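Local coordinates for protein 2-hydroxyisobutyryl-CoA synthetase (Aquincola tertiaricarbonis, PDB 6HDY) that belongs to the AMP-binding enzyme family of the ANL superfamily and carries a separate AMP-binding enzyme C-terminal domain, at residues S223-L228 with L247-E252. Residues are numbered along the deposited sequence; the frame is centred on the assembly and turned at random.
Sequences SYAIHL and LFFSGE. With 8LQ ([[(2~{R},3~{S},4~{R},5~{R})-5-(6-aminopurin-9-yl)-3,4-bis(oxidanyl)oxolan-2-yl]methoxy-oxidanyl-phosphoryl] (3~{S})-3-oxidanylbutanoate), chain C; 3HL ((3S)-3-hydroxybutanoic acid), chain B.
The methyl of Ala225 meets the ring of Phe249 obliquely, with Ala225 CB 3.4 Å from Phe249 CZ. A chi1 of -48° sets CG of Phe249 opposite the carbonyl carbon, which carries the far end of the ring to the helix. Leu247, two residues back on the same side of the strand, adds its CD2 at 4.3 Å from Ala225 CB. The second flat group, the carboxylate of Glu252, takes both its bonds from Ser223 on a single oxygen. Ser223 N donates to Glu252 OE2 over 3.1 Å, nearly in line with the bond from CD to that oxygen. This bond is bent to 146° at the hydrogen. Ser223 OG donates to Glu252 OE2 over 2.6 Å, meeting the syn lone pair of OE2, on the side of the other oxygen. The contact joins the helix and the second strand of a beta-alpha-beta unit of the parallel sheet: strand 217-220, helix 222-234, strand 246-249. Ala225 lies in the helix, packed over the strand, while Glu252 reaches from the loop beyond that strand to the first turn of the helix. The Glu252 chain is extended beyond CG, and its other oxygen, OE1, accepts from Ala467 N, so both carboxylate oxygens are held and the acid ties helix and loop to the C-terminal part of the chain. Ser250 and Gly251 line the pockets of both 8LQ and 3HL, and Glu252 that of 8LQ. The two ligands overlap and cannot both be present in one copy of the site. Ser250 OG lies 2.8 Å from OAE of 8LQ when that is bound. With 3HL instead, Ser250 OG is 2.6 Å from its OA. Gly251 N approaches the adenine N7 of 8LQ at 3.0 Å.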
ATOM      1  N   SER A 223      14.345  -3.041  11.557  1.00 35.95           N
ATOM      2  CA  SER A 223      15.274  -2.150  10.839  1.00 37.43           C
ATOM      3  C   SER A 223      14.631  -0.792  10.605  1.00 40.42           C
ATOM      4  O   SER A 223      15.281   0.226  10.835  1.00 41.11           O
ATOM      5  CB  SER A 223      15.662  -2.734   9.482  1.00 40.56           C
ATOM      6  OG  SER A 223      16.517  -3.843   9.652  1.00 48.09           O
ATOM      7  N   TYR A 224      13.379  -0.779  10.119  1.00 35.09           N
ATOM      8  CA  TYR A 224      12.670   0.471   9.868  1.00 34.49           C
ATOM      9  C   TYR A 224      12.480   1.305  11.121  1.00 38.59           C
ATOM     10  O   TYR A 224      12.715   2.511  11.068  1.00 39.85           O
ATOM     11  CB  TYR A 224      11.335   0.274   9.143  1.00 34.08           C
ATOM     12  CG  TYR A 224      10.775   1.591   8.647  1.00 35.43           C
ATOM     13  CD1 TYR A 224      11.618   2.596   8.172  1.00 38.17           C
ATOM     14  CD2 TYR A 224       9.410   1.826   8.626  1.00 34.65           C
ATOM     15  CE1 TYR A 224      11.111   3.794   7.681  1.00 38.74           C
ATOM     16  CE2 TYR A 224       8.893   3.036   8.161  1.00 35.43           C
ATOM     17  CZ  TYR A 224       9.747   4.013   7.687  1.00 39.28           C
ATOM     18  OH  TYR A 224       9.255   5.200   7.212  1.00 37.76           O
ATOM     19  N   ALA A 225      12.067   0.683  12.237  1.00 34.04           N
ATOM     20  CA  ALA A 225      11.921   1.383  13.512  1.00 35.43           C
ATOM     21  C   ALA A 225      13.246   2.135  13.901  1.00 39.80           C
ATOM     22  O   ALA A 225      13.197   3.306  14.268  1.00 39.58           O
ATOM     23  CB  ALA A 225      11.541   0.391  14.587  1.00 36.21           C
ATOM     24  N   ILE A 226      14.411   1.489  13.731  1.00 36.88           N
ATOM     25  CA  ILE A 226      15.704   2.111  14.007  1.00 39.74           C
ATOM     26  C   ILE A 226      15.920   3.304  13.070  1.00 45.13           C
ATOM     27  O   ILE A 226      16.259   4.391  13.552  1.00 45.28           O
ATOM     28  CB  ILE A 226      16.903   1.097  14.006  1.00 43.97           C
ATOM     29  CG1 ILE A 226      16.882   0.225  15.280  1.00 45.15           C
ATOM     30  CG2 ILE A 226      18.276   1.819  13.915  1.00 44.49           C
ATOM     31  CD1 ILE A 226      17.166  -1.204  15.020  1.00 52.20           C
ATOM     32  N   HIS A 227      15.701   3.109  11.746  1.00 41.75           N
ATOM     33  CA  HIS A 227      15.896   4.165  10.750  1.00 43.36           C
ATOM     34  C   HIS A 227      15.001   5.377  11.001  1.00 47.81           C
ATOM     35  O   HIS A 227      15.457   6.520  10.894  1.00 48.63           O
ATOM     36  CB  HIS A 227      15.755   3.629   9.321  1.00 44.00           C
ATOM     37  CG  HIS A 227      15.771   4.693   8.259  1.00 48.49           C
ATOM     38  ND1 HIS A 227      16.763   5.663   8.217  1.00 52.39           N
ATOM     39  CD2 HIS A 227      14.915   4.898   7.225  1.00 49.91           C
ATOM     40  CE1 HIS A 227      16.487   6.415   7.165  1.00 52.17           C
ATOM     41  NE2 HIS A 227      15.380   6.006   6.542  1.00 50.99           N
ATOM     42  N   LEU A 228      13.742   5.115  11.377  1.00 43.42           N
ATOM     43  CA  LEU A 228      12.742   6.129  11.683  1.00 43.06           C
ATOM     44  C   LEU A 228      13.128   7.021  12.883  1.00 48.38           C
ATOM     45  O   LEU A 228      12.833   8.219  12.847  1.00 49.60           O
ATOM     46  CB  LEU A 228      11.364   5.458  11.866  1.00 41.59           C
ATOM     47  CG  LEU A 228      10.133   6.307  11.612  1.00 45.66           C
ATOM     48  CD1 LEU A 228      10.118   6.851  10.188  1.00 45.93           C
ATOM     49  CD2 LEU A 228       8.883   5.511  11.898  1.00 45.32           C
ATOM     50  N   LEU A 247       5.341  -1.443  19.588  1.00 37.42           N
ATOM     51  CA  LEU A 247       5.801  -1.608  18.221  1.00 34.72           C
ATOM     52  C   LEU A 247       5.872  -3.125  18.057  1.00 35.62           C
ATOM     53  O   LEU A 247       6.386  -3.799  18.946  1.00 36.32           O
ATOM     54  CB  LEU A 247       7.192  -0.976  18.008  1.00 34.94           C
ATOM     55  CG  LEU A 247       7.311   0.528  18.257  1.00 40.28           C
ATOM     56  CD1 LEU A 247       7.861   0.795  19.662  1.00 41.79           C
ATOM     57  CD2 LEU A 247       8.220   1.185  17.210  1.00 41.93           C
ATOM     58  N   PHE A 248       5.292  -3.662  16.984  1.00 29.99           N
ATOM     59  CA  PHE A 248       5.295  -5.104  16.739  1.00 30.06           C
ATOM     60  C   PHE A 248       5.840  -5.361  15.361  1.00 32.46           C
ATOM     61  O   PHE A 248       5.483  -4.665  14.428  1.00 32.73           O
ATOM     62  CB  PHE A 248       3.947  -5.773  17.032  1.00 31.59           C
ATOM     63  CG  PHE A 248       2.789  -5.507  16.093  1.00 31.90           C
ATOM     64  CD1 PHE A 248       2.088  -4.306  16.150  1.00 34.04           C
ATOM     65  CD2 PHE A 248       2.300  -6.518  15.262  1.00 32.27           C
ATOM     66  CE1 PHE A 248       0.977  -4.089  15.324  1.00 33.98           C
ATOM     67  CE2 PHE A 248       1.188  -6.301  14.442  1.00 33.87           C
ATOM     68  CZ  PHE A 248       0.554  -5.080  14.458  1.00 32.24           C
ATOM     69  N   PHE A 249       6.800  -6.259  15.264  1.00 29.03           N
ATOM     70  CA  PHE A 249       7.560  -6.450  14.034  1.00 28.72           C
ATOM     71  C   PHE A 249       7.593  -7.868  13.531  1.00 32.29           C
ATOM     72  O   PHE A 249       7.591  -8.832  14.313  1.00 32.87           O
ATOM     73  CB  PHE A 249       9.049  -6.001  14.256  1.00 31.13           C
ATOM     74  CG  PHE A 249       9.321  -4.656  14.912  1.00 33.24           C
ATOM     75  CD1 PHE A 249       8.924  -3.467  14.299  1.00 33.84           C
ATOM     76  CD2 PHE A 249      10.041  -4.576  16.108  1.00 36.04           C
ATOM     77  CE1 PHE A 249       9.200  -2.232  14.893  1.00 35.38           C
ATOM     78  CE2 PHE A 249      10.312  -3.335  16.702  1.00 37.80           C
ATOM     79  CZ  PHE A 249       9.910  -2.174  16.083  1.00 34.73           C
ATOM     80  N   SER A 250       7.751  -7.971  12.213  1.00 28.20           N
ATOM     81  CA  SER A 250       7.957  -9.220  11.486  1.00 28.11           C
ATOM     82  C   SER A 250       8.827  -8.924  10.265  1.00 32.44           C
ATOM     83  O   SER A 250       9.039  -7.754   9.925  1.00 31.94           O
ATOM     84  CB  SER A 250       6.620  -9.839  11.085  1.00 27.79           C
ATOM     85  OG  SER A 250       6.096  -9.189   9.947  1.00 31.96           O
ATOM     86  N   GLY A 251       9.357  -9.973   9.644  1.00 30.18           N
ATOM     87  CA  GLY A 251      10.117  -9.821   8.415  1.00 29.60           C
ATOM     88  C   GLY A 251      11.561 -10.240   8.469  1.00 36.46           C
ATOM     89  O   GLY A 251      12.121 -10.614   7.440  1.00 37.58           O
ATOM     90  N   GLU A 252      12.174 -10.188   9.664  1.00 32.27           N
ATOM     91  CA  GLU A 252      13.599 -10.465   9.860  1.00 32.64           C
ATOM     92  C   GLU A 252      13.900 -10.509  11.362  1.00 36.78           C
ATOM     93  O   GLU A 252      13.116  -9.961  12.128  1.00 36.27           O
ATOM     94  CB  GLU A 252      14.436  -9.311   9.235  1.00 34.07           C
ATOM     95  CG  GLU A 252      13.990  -7.930   9.714  1.00 34.34           C
ATOM     96  CD  GLU A 252      14.897  -6.758   9.421  1.00 37.91           C
ATOM     97  OE1 GLU A 252      15.805  -6.892   8.576  1.00 42.23           O
ATOM     98  OE2 GLU A 252      14.680  -5.687  10.019  1.00 39.75           O
TER
HETATM   99  N9  8LQ C 502      11.476 -13.679   9.248  1.00 38.02           N
HETATM  100  C8  8LQ C 502      10.212 -13.231   9.199  1.00 39.25           C
HETATM  101  N7  8LQ C 502       9.837 -12.875  10.423  1.00 39.26           N
HETATM  102  C5  8LQ C 502      10.865 -13.124  11.251  1.00 39.51           C
HETATM  103  C6  8LQ C 502      11.066 -12.913  12.571  1.00 36.41           C
HETATM  104  N6  8LQ C 502      10.071 -12.412  13.286  1.00 30.16           N
HETATM  105  N1  8LQ C 502      12.227 -13.233  13.173  1.00 38.77           N
HETATM  106  C2  8LQ C 502      13.286 -13.762  12.431  1.00 35.87           C
HETATM  107  N3  8LQ C 502      13.085 -13.902  11.065  1.00 36.00           N
HETATM  108  C4  8LQ C 502      11.882 -13.616  10.514  1.00 38.60           C
HETATM  109  CAA 8LQ C 502       5.056 -11.660   5.841  0.50 17.86           C
HETATM  110  CAZ 8LQ C 502       5.821 -11.596   7.189  0.50 21.54           C
HETATM  111  OAE 8LQ C 502       6.378 -10.297   7.363  0.50 17.92           O
HETATM  112  CAL 8LQ C 502       6.959 -12.632   7.271  0.50 28.86           C
HETATM  113  CAS 8LQ C 502       7.927 -12.473   6.092  0.50 38.33           C
HETATM  114  OAC 8LQ C 502       8.766 -11.576   6.103  0.50 40.65           O
HETATM  115  OAQ 8LQ C 502       7.715 -13.336   5.033  1.00 43.29           O
HETATM  116  PBC 8LQ C 502       8.771 -13.537   3.849  1.00 41.42           P
HETATM  117  OAH 8LQ C 502       8.833 -12.125   3.125  1.00 41.96           O
HETATM  118  OAD 8LQ C 502       8.419 -14.635   2.931  1.00 50.88           O
HETATM  119  O5' 8LQ C 502      10.128 -13.867   4.588  1.00 37.90           O
HETATM  120  C5' 8LQ C 502      10.102 -14.944   5.522  1.00 34.53           C
HETATM  121  C4' 8LQ C 502      11.461 -15.094   6.155  1.00 32.16           C
HETATM  122  O4' 8LQ C 502      11.812 -13.860   6.838  1.00 31.98           O
HETATM  123  C3' 8LQ C 502      11.338 -16.108   7.211  1.00 32.79           C
HETATM  124  O3' 8LQ C 502      11.517 -17.441   6.655  1.00 32.30           O
HETATM  125  C2' 8LQ C 502      12.481 -15.698   8.142  1.00 34.30           C
HETATM  126  O2' 8LQ C 502      13.801 -16.072   7.579  1.00 35.31           O
HETATM  127  C1' 8LQ C 502      12.336 -14.193   8.132  1.00 31.59           C
HETATM  128  CA  3HL B 501       7.082 -12.142   6.436  0.50 32.78           C
HETATM  129  CB  3HL B 501       5.865 -12.377   5.512  0.50 30.99           C
HETATM  130  OG1 3HL B 501       4.637 -12.515   6.218  0.50 33.96           O
HETATM  131  CG2 3HL B 501       5.677 -11.250   4.542  0.50 26.64           C
HETATM  132  C   3HL B 501       6.601 -12.074   7.864  0.50 31.86           C
HETATM  133  OA  3HL B 501       5.893 -11.138   8.210  0.50 33.11           O
HETATM  134  OB  3HL B 501       6.838 -13.181   8.614  0.50 31.99           O